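Local coordinates for glycogen synthase (PDB 6GNF), which belongs to the starch and bacterial glycogen synthase family of two-domain glycosyltransferases and here holds ADP and a glycan in its cleft, at residues A[38-41]-A[42-46]; A[178-181]-A[182-186]; A[275-278]-A[279-283]; A[321-324]-A[325-328]; A[483-486]-A[487-491]. One frame throughout, in Å; residues are numbered along the deposited sequence.

Interaction 1. Residues A[38-41]-A[42-46]; sequences GGLG and DVTEG. With ADP (adenosine-5'-diphosphate), chain F; AC1 (4,6-dideoxy-4-{[(1S,4R,5S,6S)-4,5,6-trihydroxy-3-(hydroxymethyl)cyclohex-2-en-1-yl]amino}-alpha-D-glucopyranose), chain D.
Leu40 and Thr44 touch along one flank of the first turns of helix 39-54. Leu40 CD1 lies 4.0 Å from Thr44 CG2, and the two side chains meet at a slant. Leu40 carries CG anti to the backbone N (chi1 170°). Its CB starts out away from residues 42-46, but its end comes back to Thr44.

The tight part is this flank together with the ligand end. Leu40 and Thr44 are buried, and both rest on Asn170 of strand 166-170. Thr44 OG1 is satisfied by Glu30 O. The backbone is held by Thr44 N to Leu40 O and by Val43 N to Gly39 O, the latter at 3.1 Å.

At the ligand end, Gly39 N gives a hydrogen bond to ADP O2B at 2.7 Å, with an N-H...O angle of 155°. Gly39 has no side chain to stand in between, and its C comes within 3.4 Å of AC1 C6B. Val43 CG2 lies 3.6 Å from AC1 O6B.

The other flank is looser. Asp42 and Glu45 are both partly exposed. Asp42 OD2 stays 3.8 Å from ADP O3', and its ion pair with Lys36 is long and weak. Glu45 N makes only a weak bond to Gly41 O, but a salt bridge from Glu45 OE2 to Lys306 still holds this side.

A glycine-rich turn thus opens a helix whose N-terminal end faces the diphosphate, which would probably help to steady its charge. This is the Lys-Thr-Gly-Gly-Leu motif of starch and bacterial glycogen synthases, in the first beta-alpha-beta unit of a GT-B fold.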
# COMPACT_ATOMS: atom_id res chain seq x y z
N GLY A 38 -0.07 4.37 -3.87
CA GLY A 38 0.27 2.96 -3.86
C GLY A 38 -0.92 2.07 -3.48
O GLY A 38 -2.06 2.48 -3.59
N GLY A 39 -0.60 0.90 -2.95
CA GLY A 39 -1.60 -0.12 -2.65
C GLY A 39 -2.59 0.21 -1.56
O GLY A 39 -3.69 -0.33 -1.57
N LEU A 40 -2.23 1.07 -0.61
CA LEU A 40 -3.15 1.44 0.46
C LEU A 40 -4.47 1.96 -0.11
O LEU A 40 -5.55 1.55 0.30
CB LEU A 40 -2.53 2.50 1.37
CG LEU A 40 -3.46 3.17 2.38
CD1 LEU A 40 -4.08 2.13 3.33
CD2 LEU A 40 -2.71 4.21 3.17
N GLY A 41 -4.37 2.89 -1.04
CA GLY A 41 -5.55 3.46 -1.68
C GLY A 41 -6.42 2.45 -2.38
O GLY A 41 -7.65 2.63 -2.41
N ASP A 42 -5.80 1.44 -2.99
CA ASP A 42 -6.55 0.38 -3.67
C ASP A 42 -7.34 -0.46 -2.68
O ASP A 42 -8.50 -0.74 -2.93
CB ASP A 42 -5.63 -0.52 -4.49
CG ASP A 42 -5.02 0.21 -5.70
OD1 ASP A 42 -5.66 1.08 -6.32
OD2 ASP A 42 -3.85 -0.11 -6.04
N VAL A 43 -6.75 -0.79 -1.53
CA VAL A 43 -7.44 -1.58 -0.52
C VAL A 43 -8.64 -0.80 0.04
O VAL A 43 -9.75 -1.34 0.13
CB VAL A 43 -6.50 -1.98 0.64
CG1 VAL A 43 -7.29 -2.67 1.74
CG2 VAL A 43 -5.38 -2.89 0.13
N THR A 44 -8.44 0.47 0.37
CA THR A 44 -9.53 1.27 0.94
C THR A 44 -10.61 1.62 -0.09
O THR A 44 -11.71 2.08 0.27
CB THR A 44 -9.02 2.55 1.64
OG1 THR A 44 -8.31 3.36 0.72
CG2 THR A 44 -8.08 2.19 2.74
N GLU A 45 -10.33 1.38 -1.37
CA GLU A 45 -11.37 1.42 -2.39
C GLU A 45 -12.11 0.08 -2.45
O GLU A 45 -13.32 0.05 -2.32
CB GLU A 45 -10.78 1.74 -3.76
CG GLU A 45 -11.84 1.87 -4.85
CD GLU A 45 -11.27 2.00 -6.25
OE1 GLU A 45 -10.04 2.06 -6.41
OE2 GLU A 45 -12.05 2.06 -7.21
N GLY A 46 -11.36 -1.00 -2.66
CA GLY A 46 -11.94 -2.30 -2.98
C GLY A 46 -12.61 -3.05 -1.85
O GLY A 46 -13.69 -3.61 -2.02
PB ADP F . 3.12 -0.49 -2.88
O1B ADP F . 4.06 -1.10 -1.88
O2B ADP F . 1.72 -0.32 -2.35
O3B ADP F . 3.69 0.70 -3.60
PA ADP F . 1.68 -2.50 -4.38
O1A ADP F . 0.93 -2.96 -3.13
O2A ADP F . 2.11 -3.50 -5.44
O3A ADP F . 3.01 -1.66 -3.99
O5' ADP F . 0.81 -1.35 -5.11
C5' ADP F . 1.40 -0.40 -6.00
C4' ADP F . 0.38 -0.06 -7.07
O4' ADP F . 0.76 1.09 -7.83
C3' ADP F . 0.25 -1.21 -8.06
O3' ADP F . -1.15 -1.39 -8.33
C2' ADP F . 1.02 -0.76 -9.27
O2' ADP F . 0.38 -1.26 -10.44
C1' ADP F . 0.98 0.76 -9.21
N9 ADP F . 2.20 1.48 -9.64
C8 ADP F . 3.37 1.57 -8.97
N7 ADP F . 4.27 2.34 -9.64
C5 ADP F . 3.67 2.77 -10.77
C6 ADP F . 4.03 3.62 -11.92
N6 ADP F . 5.25 4.18 -12.03
N1 ADP F . 3.10 3.81 -12.88
C2 ADP F . 1.87 3.27 -12.82
N3 ADP F . 1.48 2.49 -11.79
C4 ADP F . 2.31 2.21 -10.75
C1 AC1 D . 2.03 4.34 1.99
O2 AC1 D . 1.37 3.67 4.24
C2 AC1 D . 1.31 3.30 2.85
C4A AC1 D . 0.71 -3.60 0.38
C3 AC1 D . 1.88 1.90 2.63
O3 AC1 D . 1.03 0.98 3.32
C4 AC1 D . 1.98 1.54 1.13
N4A AC1 D . 2.52 0.19 0.84
C5 AC1 D . 2.82 2.65 0.46
O5 AC1 D . 2.16 3.91 0.63
C6 AC1 D . 3.02 2.43 -1.03
C1B AC1 D . 1.97 -1.07 1.34
C2B AC1 D . 2.79 -2.34 0.96
O2B AC1 D . 4.03 -2.05 0.32
C3B AC1 D . 2.13 -3.31 0.00
O3B AC1 D . 2.83 -4.55 0.04
O4 AC1 D . 0.15 -4.35 -0.71
C5B AC1 D . -0.06 -2.32 0.59
C7B AC1 D . 0.52 -1.19 0.97
C6B AC1 D . -1.55 -2.34 0.41
O6B AC1 D . -2.06 -3.31 1.33

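Interaction 2. Residues A[178-181]-A[182-186]; sequences PLYL and KEYYQ
Tyr180 and Tyr184 run side by side from successive turns of helix 177-186 and point the same way. Tyr184 can be followed outward. Its CB sits 3.4 Å from Tyr180 O, the same oxygen that accepts from Tyr184 N. Tyr184 CG is anti to the carbonyl carbon (chi1 -67°), which lays the ring alongside Tyr180. Along the ring, CE2 and CZ come closest to Tyr180, with CZ at 3.6 Å from Tyr180 CD1. That CD1 stands over one face of the Tyr184 ring, nearer the rim than the centre. At the tip, Tyr184 OH passes 3.6 Å from Tyr180 CE1 and hydrogen-bonds to Asn218 O.

The ring planes are 51° apart, so the pair is oblique, neither a stack nor edge-to-face. Tyr180 OH has its own acceptor, Leu217 O. Helix 132-144 packs against the Tyr180 ring.

Farther on, the helix widens. Gln186 N bonds Leu181 O at 2.9 Å with an N-H...O angle of 175°, a pi-type turn. The bond of Tyr185 N to the same oxygen is weak. Beside it, Leu181 CG lies 3.9 Å from Gln186 CD, and Gln186 NE2 goes to Phe191 O.

The chemistry is therefore divided. Ring carbons make most of the tyrosine contact, and Tyr184 OH only grazes its neighbour. The hydroxyl bonds to the backbone carbonyls of Leu217 and Asn218 link helix 177-186 to the loop that holds them.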
# COMPACT_ATOMS: atom_id res chain seq x y z
N PRO A 178 -7.46 5.15 18.28
CA PRO A 178 -7.89 4.41 19.46
C PRO A 178 -7.64 5.14 20.77
O PRO A 178 -8.43 5.00 21.71
CB PRO A 178 -7.07 3.12 19.39
CG PRO A 178 -6.73 2.97 17.95
CD PRO A 178 -6.53 4.36 17.44
N LEU A 179 -6.59 5.94 20.83
CA LEU A 179 -6.29 6.70 22.04
C LEU A 179 -7.31 7.83 22.20
O LEU A 179 -7.83 8.04 23.30
CB LEU A 179 -4.87 7.28 22.02
CG LEU A 179 -3.74 6.27 22.28
CD1 LEU A 179 -3.57 5.29 21.13
CD2 LEU A 179 -2.43 6.98 22.54
N TYR A 180 -7.59 8.55 21.12
CA TYR A 180 -8.58 9.62 21.16
C TYR A 180 -9.98 9.08 21.45
O TYR A 180 -10.74 9.71 22.18
CB TYR A 180 -8.59 10.42 19.86
CG TYR A 180 -7.35 11.25 19.64
CD1 TYR A 180 -6.97 12.21 20.56
CD2 TYR A 180 -6.57 11.09 18.50
CE1 TYR A 180 -5.83 12.99 20.36
CE2 TYR A 180 -5.44 11.86 18.29
CZ TYR A 180 -5.07 12.80 19.22
OH TYR A 180 -3.94 13.56 19.02
N LEU A 181 -10.31 7.92 20.88
CA LEU A 181 -11.58 7.26 21.16
C LEU A 181 -11.78 7.07 22.66
O LEU A 181 -12.85 7.35 23.20
CB LEU A 181 -11.65 5.89 20.47
CG LEU A 181 -12.88 5.04 20.76
CD1 LEU A 181 -14.15 5.77 20.34
CD2 LEU A 181 -12.79 3.69 20.08
N LYS A 182 -10.76 6.54 23.32
CA LYS A 182 -10.81 6.34 24.76
C LYS A 182 -10.87 7.64 25.54
O LYS A 182 -11.67 7.78 26.46
CB LYS A 182 -9.60 5.55 25.24
CG LYS A 182 -9.68 4.11 24.81
CD LYS A 182 -8.44 3.34 25.22
CE LYS A 182 -8.60 1.91 24.76
NZ LYS A 182 -7.40 1.14 25.11
N GLU A 183 -9.98 8.56 25.19
CA GLU A 183 -9.80 9.76 26.00
C GLU A 183 -10.92 10.77 25.83
O GLU A 183 -11.44 11.26 26.82
CB GLU A 183 -8.45 10.40 25.72
CG GLU A 183 -8.08 11.55 26.65
CD GLU A 183 -8.08 11.15 28.13
OE1 GLU A 183 -7.89 9.95 28.46
OE2 GLU A 183 -8.24 12.05 28.97
N TYR A 184 -11.29 11.07 24.59
CA TYR A 184 -12.26 12.12 24.30
C TYR A 184 -13.70 11.64 24.30
O TYR A 184 -14.59 12.44 24.48
CB TYR A 184 -11.97 12.74 22.93
CG TYR A 184 -10.68 13.53 22.79
CD1 TYR A 184 -9.72 13.59 23.81
CD2 TYR A 184 -10.41 14.20 21.59
CE1 TYR A 184 -8.55 14.31 23.64
CE2 TYR A 184 -9.24 14.93 21.42
CZ TYR A 184 -8.31 14.98 22.43
OH TYR A 184 -7.16 15.70 22.24
N TYR A 185 -13.94 10.35 24.06
CA TYR A 185 -15.32 9.86 23.88
C TYR A 185 -15.76 8.88 24.96
O TYR A 185 -16.65 9.18 25.76
CB TYR A 185 -15.50 9.24 22.49
CG TYR A 185 -15.48 10.29 21.40
CD1 TYR A 185 -14.27 10.74 20.87
CD2 TYR A 185 -16.65 10.88 20.95
CE1 TYR A 185 -14.24 11.70 19.88
CE2 TYR A 185 -16.63 11.86 19.97
CZ TYR A 185 -15.42 12.26 19.43
OH TYR A 185 -15.40 13.22 18.45
N GLN A 186 -15.08 7.74 25.04
CA GLN A 186 -15.49 6.68 25.95
C GLN A 186 -15.40 7.08 27.42
O GLN A 186 -16.13 6.53 28.24
CB GLN A 186 -14.70 5.41 25.69
CG GLN A 186 -15.01 4.81 24.34
CD GLN A 186 -14.26 3.54 24.08
OE1 GLN A 186 -13.11 3.41 24.47
NE2 GLN A 186 -14.90 2.61 23.38

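Interaction 3. Residues A[275-278]-A[279-283]; sequences FAHE and VTSSP
Val279 lies over the ring of Phe275, one turn back on helix 273-281. Its CG2 is 3.7 Å from the ring centroid and 18° off the ring normal, a CH-pi contact. With chi1 at 168°, CG2 stands anti to the carbonyl carbon, and this is the branch that covers the ring. The backbone joins the same pair, Val279 N to Phe275 O at 2.9 Å.

Thr280 comes next. Its OG1 and its N both give hydrogen bonds to Ala276 O, from opposite faces of the carbonyl plane. The OG1 bond is 3.0 Å long. Thr280 O in turn accepts from Arg294.

Ser281 also points its hydroxyl at a carbonyl one turn back, but from a different rotamer, with OG anti to the carbonyl carbon. OG bonds His277 O, but the modelled 2.5 Å is very short and its exact length is doubtful. The bond from Ser281 N to Glu278 O, at 3.3 Å, is weak.

Ser282 has left the helix, and its OG bonds Gly285 N.

The contact thus changes character along the chain. It is apolar at the buried Phe275 and Val279. Toward the helix end, hydroxyls add bonds to backbone carbonyls, and Ala276 O serves two donors of one residue.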
# COMPACT_ATOMS: atom_id res chain seq x y z
N PHE A 275 3.12 -12.32 6.12
CA PHE A 275 3.67 -11.06 6.63
C PHE A 275 3.46 -10.95 8.14
O PHE A 275 4.37 -10.53 8.86
CB PHE A 275 3.07 -9.86 5.93
CG PHE A 275 3.62 -8.54 6.40
CD1 PHE A 275 4.98 -8.28 6.33
CD2 PHE A 275 2.79 -7.56 6.91
CE1 PHE A 275 5.50 -7.07 6.76
CE2 PHE A 275 3.29 -6.35 7.34
CZ PHE A 275 4.65 -6.10 7.26
N ALA A 276 2.28 -11.35 8.61
CA ALA A 276 1.97 -11.33 10.04
C ALA A 276 2.99 -12.18 10.79
O ALA A 276 3.51 -11.79 11.84
CB ALA A 276 0.56 -11.85 10.29
N HIS A 277 3.26 -13.35 10.23
CA HIS A 277 4.27 -14.26 10.74
C HIS A 277 5.64 -13.60 10.81
O HIS A 277 6.34 -13.75 11.80
CB HIS A 277 4.33 -15.48 9.83
CG HIS A 277 5.07 -16.63 10.41
ND1 HIS A 277 6.41 -16.55 10.74
CD2 HIS A 277 4.71 -17.92 10.64
CE1 HIS A 277 6.82 -17.71 11.19
NE2 HIS A 277 5.81 -18.56 11.14
N GLU A 278 6.03 -12.90 9.75
CA GLU A 278 7.33 -12.22 9.72
C GLU A 278 7.42 -11.15 10.79
O GLU A 278 8.43 -11.05 11.48
CB GLU A 278 7.58 -11.59 8.35
CG GLU A 278 7.93 -12.58 7.27
CD GLU A 278 7.97 -11.98 5.88
OE1 GLU A 278 7.36 -10.92 5.65
OE2 GLU A 278 8.63 -12.60 5.02
N VAL A 279 6.35 -10.38 10.95
CA VAL A 279 6.33 -9.26 11.88
C VAL A 279 6.50 -9.74 13.32
O VAL A 279 7.25 -9.13 14.08
CB VAL A 279 5.04 -8.43 11.74
CG1 VAL A 279 4.87 -7.46 12.90
CG2 VAL A 279 5.05 -7.67 10.42
N THR A 280 5.81 -10.81 13.69
CA THR A 280 5.83 -11.29 15.07
C THR A 280 7.04 -12.17 15.39
O THR A 280 7.25 -12.53 16.54
CB THR A 280 4.55 -12.07 15.41
OG1 THR A 280 4.36 -13.10 14.43
CG2 THR A 280 3.35 -11.16 15.37
N SER A 281 7.83 -12.53 14.37
CA SER A 281 8.90 -13.51 14.55
C SER A 281 10.30 -12.97 14.82
O SER A 281 11.13 -13.71 15.32
CB SER A 281 9.00 -14.42 13.33
OG SER A 281 7.83 -15.19 13.16
N SER A 282 10.59 -11.72 14.45
CA SER A 282 11.93 -11.17 14.72
C SER A 282 11.98 -9.65 14.62
O SER A 282 11.16 -9.05 13.93
CB SER A 282 12.97 -11.77 13.75
OG SER A 282 12.87 -11.22 12.45
N PRO A 283 12.98 -9.04 15.29
CA PRO A 283 13.18 -7.59 15.19
C PRO A 283 13.36 -7.09 13.76
O PRO A 283 12.98 -5.96 13.48
CB PRO A 283 14.46 -7.36 16.01
CG PRO A 283 14.52 -8.50 16.96
CD PRO A 283 13.95 -9.66 16.21

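Interaction 4. Residues A[321-324]-A[325-328]; sequences NYNS and RTIN
The turn leading into helix 327-341 is tied together by Asn323 and Thr326. Asn323 OD1 takes two hydrogen bonds from Thr326. Thr326 N reaches it at 2.9 Å with an N-H...O angle of 146°, tilted from the carbonyl plane. Thr326 OG1 also comes to 2.9 Å from Asn323 OD1, from well above that plane. A weak third bond runs from Thr326 N to Asn323 O.

Asn323 holds CG between its backbone N and carbonyl carbon (chi1 60°), and the end of the side chain lies against residues 325-328. Thr326 occupies the N-cap position, yet its side chain makes no capping bond; its hydroxyl turns back to Asn323 instead.

The other end of the amide meets Arg325. Asn323 ND2 lies over one face of the guanidinium, 3.5 Å from Arg325 CZ, with the two planes 72° apart. Both groups are donors, so this is a contact without a bond.

Tyr322, which is buried, brings CB to 3.4 Å from Thr326 OG1. Tyr322 CE1 meets Ile327 CG1 at 4.2 Å.

Outside the turn, Tyr322 OH bonds Tyr446 O, just past helix 439-445. Ile327 settles on Arg515, Leu516 and Met519 of helix 509-520. The first residue of helix 327-341 thus lies against helix 509-520, while Tyr322 ties the preceding loop to Tyr446.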
# COMPACT_ATOMS: atom_id res chain seq x y z
N ASN A 321 -8.14 -6.90 -26.34
CA ASN A 321 -8.72 -7.62 -25.23
C ASN A 321 -8.65 -9.13 -25.49
O ASN A 321 -8.57 -9.56 -26.63
CB ASN A 321 -10.17 -7.18 -25.03
CG ASN A 321 -10.28 -5.74 -24.57
OD1 ASN A 321 -10.82 -4.90 -25.28
ND2 ASN A 321 -9.77 -5.46 -23.38
N TYR A 322 -8.68 -9.91 -24.42
CA TYR A 322 -8.64 -11.36 -24.53
C TYR A 322 -9.17 -12.01 -23.27
O TYR A 322 -9.32 -11.35 -22.25
CB TYR A 322 -7.22 -11.85 -24.84
CG TYR A 322 -6.18 -11.52 -23.77
CD1 TYR A 322 -5.97 -12.37 -22.69
CD2 TYR A 322 -5.41 -10.37 -23.86
CE1 TYR A 322 -5.03 -12.07 -21.72
CE2 TYR A 322 -4.46 -10.07 -22.90
CZ TYR A 322 -4.27 -10.92 -21.83
OH TYR A 322 -3.34 -10.60 -20.87
N ASN A 323 -9.46 -13.30 -23.36
CA ASN A 323 -9.83 -14.12 -22.21
C ASN A 323 -8.98 -15.39 -22.26
O ASN A 323 -8.06 -15.48 -23.08
CB ASN A 323 -11.32 -14.44 -22.24
CG ASN A 323 -11.75 -15.20 -23.48
OD1 ASN A 323 -10.94 -15.52 -24.36
ND2 ASN A 323 -13.03 -15.47 -23.58
N SER A 324 -9.24 -16.34 -21.37
CA SER A 324 -8.40 -17.55 -21.32
C SER A 324 -8.44 -18.34 -22.63
O SER A 324 -7.44 -18.92 -23.02
CB SER A 324 -8.79 -18.44 -20.13
OG SER A 324 -10.17 -18.74 -20.17
N ARG A 325 -9.59 -18.33 -23.31
CA ARG A 325 -9.70 -19.02 -24.59
C ARG A 325 -8.89 -18.34 -25.70
O ARG A 325 -8.29 -19.03 -26.53
CB ARG A 325 -11.16 -19.14 -25.03
CG ARG A 325 -12.02 -20.00 -24.12
CD ARG A 325 -13.32 -20.41 -24.79
NE ARG A 325 -13.95 -19.32 -25.55
CZ ARG A 325 -14.60 -18.28 -25.01
NH1 ARG A 325 -14.72 -18.16 -23.69
NH2 ARG A 325 -15.14 -17.36 -25.80
N THR A 326 -8.88 -17.01 -25.72
CA THR A 326 -8.24 -16.28 -26.82
C THR A 326 -6.88 -15.69 -26.44
O THR A 326 -6.39 -14.77 -27.10
CB THR A 326 -9.15 -15.14 -27.34
OG1 THR A 326 -9.29 -14.14 -26.32
CG2 THR A 326 -10.52 -15.69 -27.71
N ILE A 327 -6.29 -16.19 -25.37
CA ILE A 327 -5.02 -15.68 -24.87
C ILE A 327 -3.89 -15.77 -25.91
O ILE A 327 -3.04 -14.89 -25.98
CB ILE A 327 -4.59 -16.39 -23.57
CG1 ILE A 327 -3.37 -15.70 -22.96
CG2 ILE A 327 -4.29 -17.87 -23.83
CD1 ILE A 327 -3.00 -16.19 -21.58
N ASN A 328 -3.87 -16.83 -26.71
CA ASN A 328 -2.82 -17.00 -27.71
C ASN A 328 -2.83 -15.91 -28.79
O ASN A 328 -1.77 -15.55 -29.31
CB ASN A 328 -2.90 -18.38 -28.36
CG ASN A 328 -2.47 -19.50 -27.44
OD1 ASN A 328 -1.77 -19.29 -26.44
ND2 ASN A 328 -2.87 -20.72 -27.78

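Interaction 5. Residues A[483-486]-A[487-491]; sequences VSEE and LLQQG
Ser484 caps helix 485-503 by accepting from Leu487. The bond from Leu487 N to Ser484 OG is 3.0 Å long and nearly straight, at 176°. Ser484 keeps OG between its backbone N and carbonyl carbon (chi1 71°), and OG also lies 3.6 Å from Leu487 CG. The Ser484 carbonyl begins the regular helix bonds, accepting from Leu488 N at 2.9 Å.

Around the cap lies an apolar shell. Val483 CG2 touches Leu487 CB at 3.7 Å, and Val483 CG1 stands 4.2 Å from Leu488 CB. Val483, just before the N-cap, thus meets Leu488, four places after the N-cap: a hydrophobic staple.

Farther out, Glu485 and Gln489 run alongside each other. Gln489 NE2 gives a weak bond to Glu485 OE2 at 2.9 Å, with the amide and carboxylate planes 30° apart. Glu485 and Glu486 add negative charge to the first turn, which probably suits the positive end of the helix dipole.

The contact lies at the surface, but one flank faces inward. Val483 and Leu488 rest on Asp366 of helix 365-370, and Leu488 also on Ala370. Leu487 reaches the loop at Lys477, so the helix start bridges that loop and helix 365-370.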
# COMPACT_ATOMS: atom_id res chain seq x y z
N VAL A 483 22.54 0.39 0.36
CA VAL A 483 23.01 -0.99 0.32
C VAL A 483 24.41 -1.07 -0.29
O VAL A 483 24.73 -0.30 -1.19
CB VAL A 483 22.03 -1.91 -0.45
CG1 VAL A 483 22.09 -1.65 -1.95
CG2 VAL A 483 22.30 -3.37 -0.15
N SER A 484 25.24 -1.98 0.21
CA SER A 484 26.61 -2.12 -0.27
C SER A 484 26.62 -2.78 -1.64
O SER A 484 25.69 -3.50 -2.00
CB SER A 484 27.45 -2.93 0.70
OG SER A 484 27.08 -4.30 0.67
N GLU A 485 27.68 -2.52 -2.41
CA GLU A 485 27.87 -3.17 -3.70
C GLU A 485 27.90 -4.68 -3.52
O GLU A 485 27.46 -5.44 -4.39
CB GLU A 485 29.17 -2.67 -4.35
CG GLU A 485 29.55 -3.36 -5.65
CD GLU A 485 28.44 -3.33 -6.69
OE1 GLU A 485 27.67 -2.35 -6.71
OE2 GLU A 485 28.34 -4.29 -7.49
N GLU A 486 28.44 -5.12 -2.39
CA GLU A 486 28.45 -6.52 -1.99
C GLU A 486 27.04 -7.11 -1.97
O GLU A 486 26.74 -8.04 -2.73
CB GLU A 486 29.13 -6.65 -0.61
CG GLU A 486 28.86 -7.92 0.17
CD GLU A 486 29.49 -9.14 -0.45
OE1 GLU A 486 30.30 -9.80 0.24
OE2 GLU A 486 29.19 -9.44 -1.62
N LEU A 487 26.18 -6.58 -1.11
CA LEU A 487 24.83 -7.10 -0.93
C LEU A 487 23.94 -6.89 -2.16
O LEU A 487 23.07 -7.72 -2.47
CB LEU A 487 24.17 -6.48 0.31
CG LEU A 487 24.78 -6.87 1.66
CD1 LEU A 487 24.16 -6.04 2.78
CD2 LEU A 487 24.61 -8.36 1.93
N LEU A 488 24.17 -5.80 -2.88
CA LEU A 488 23.48 -5.54 -4.15
C LEU A 488 23.71 -6.68 -5.13
O LEU A 488 22.78 -7.11 -5.82
CB LEU A 488 23.97 -4.22 -4.76
CG LEU A 488 23.30 -3.72 -6.04
CD1 LEU A 488 21.80 -3.51 -5.84
CD2 LEU A 488 23.95 -2.44 -6.52
N GLN A 489 24.95 -7.17 -5.20
CA GLN A 489 25.29 -8.21 -6.15
C GLN A 489 24.73 -9.57 -5.72
O GLN A 489 24.40 -10.41 -6.57
CB GLN A 489 26.81 -8.28 -6.34
CG GLN A 489 27.24 -8.64 -7.76
CD GLN A 489 26.65 -7.72 -8.82
OE1 GLN A 489 26.19 -8.18 -9.86
NE2 GLN A 489 26.63 -6.42 -8.54
N GLN A 490 24.55 -9.78 -4.42
CA GLN A 490 23.89 -10.99 -3.93
C GLN A 490 22.43 -10.99 -4.34
O GLN A 490 21.88 -12.04 -4.69
CB GLN A 490 23.98 -11.07 -2.41
CG GLN A 490 25.40 -11.14 -1.88
CD GLN A 490 25.47 -11.61 -0.44
OE1 GLN A 490 26.44 -12.24 -0.04
NE2 GLN A 490 24.44 -11.31 0.35
N GLY A 491 21.80 -9.82 -4.27
CA GLY A 491 20.43 -9.64 -4.74
C GLY A 491 20.30 -9.95 -6.22
O GLY A 491 19.37 -10.64 -6.64

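In the fold
All five contacts are local and belong to helices, three at a helix start and two spanning most of a short helix through its C-terminal end. Interaction 1 is the buried one and alone touches both ligands. Interactions 2 and 3 are partly buried and belong with it to the half of the fold that carries the mixed sheet. There, apolar or aromatic side chains pair while hydroxyls go to carbonyls. Interactions 4 and 5 both lead into helices, but with different chemistry: a side-chain amide ties the turn in 321-328, whereas a serine cap and a staple do so in 483-491. Interaction 5 is a surface contact. Interactions 2 and 4 lie on opposite sides of the chain's centre, with centres about 53 Å apart.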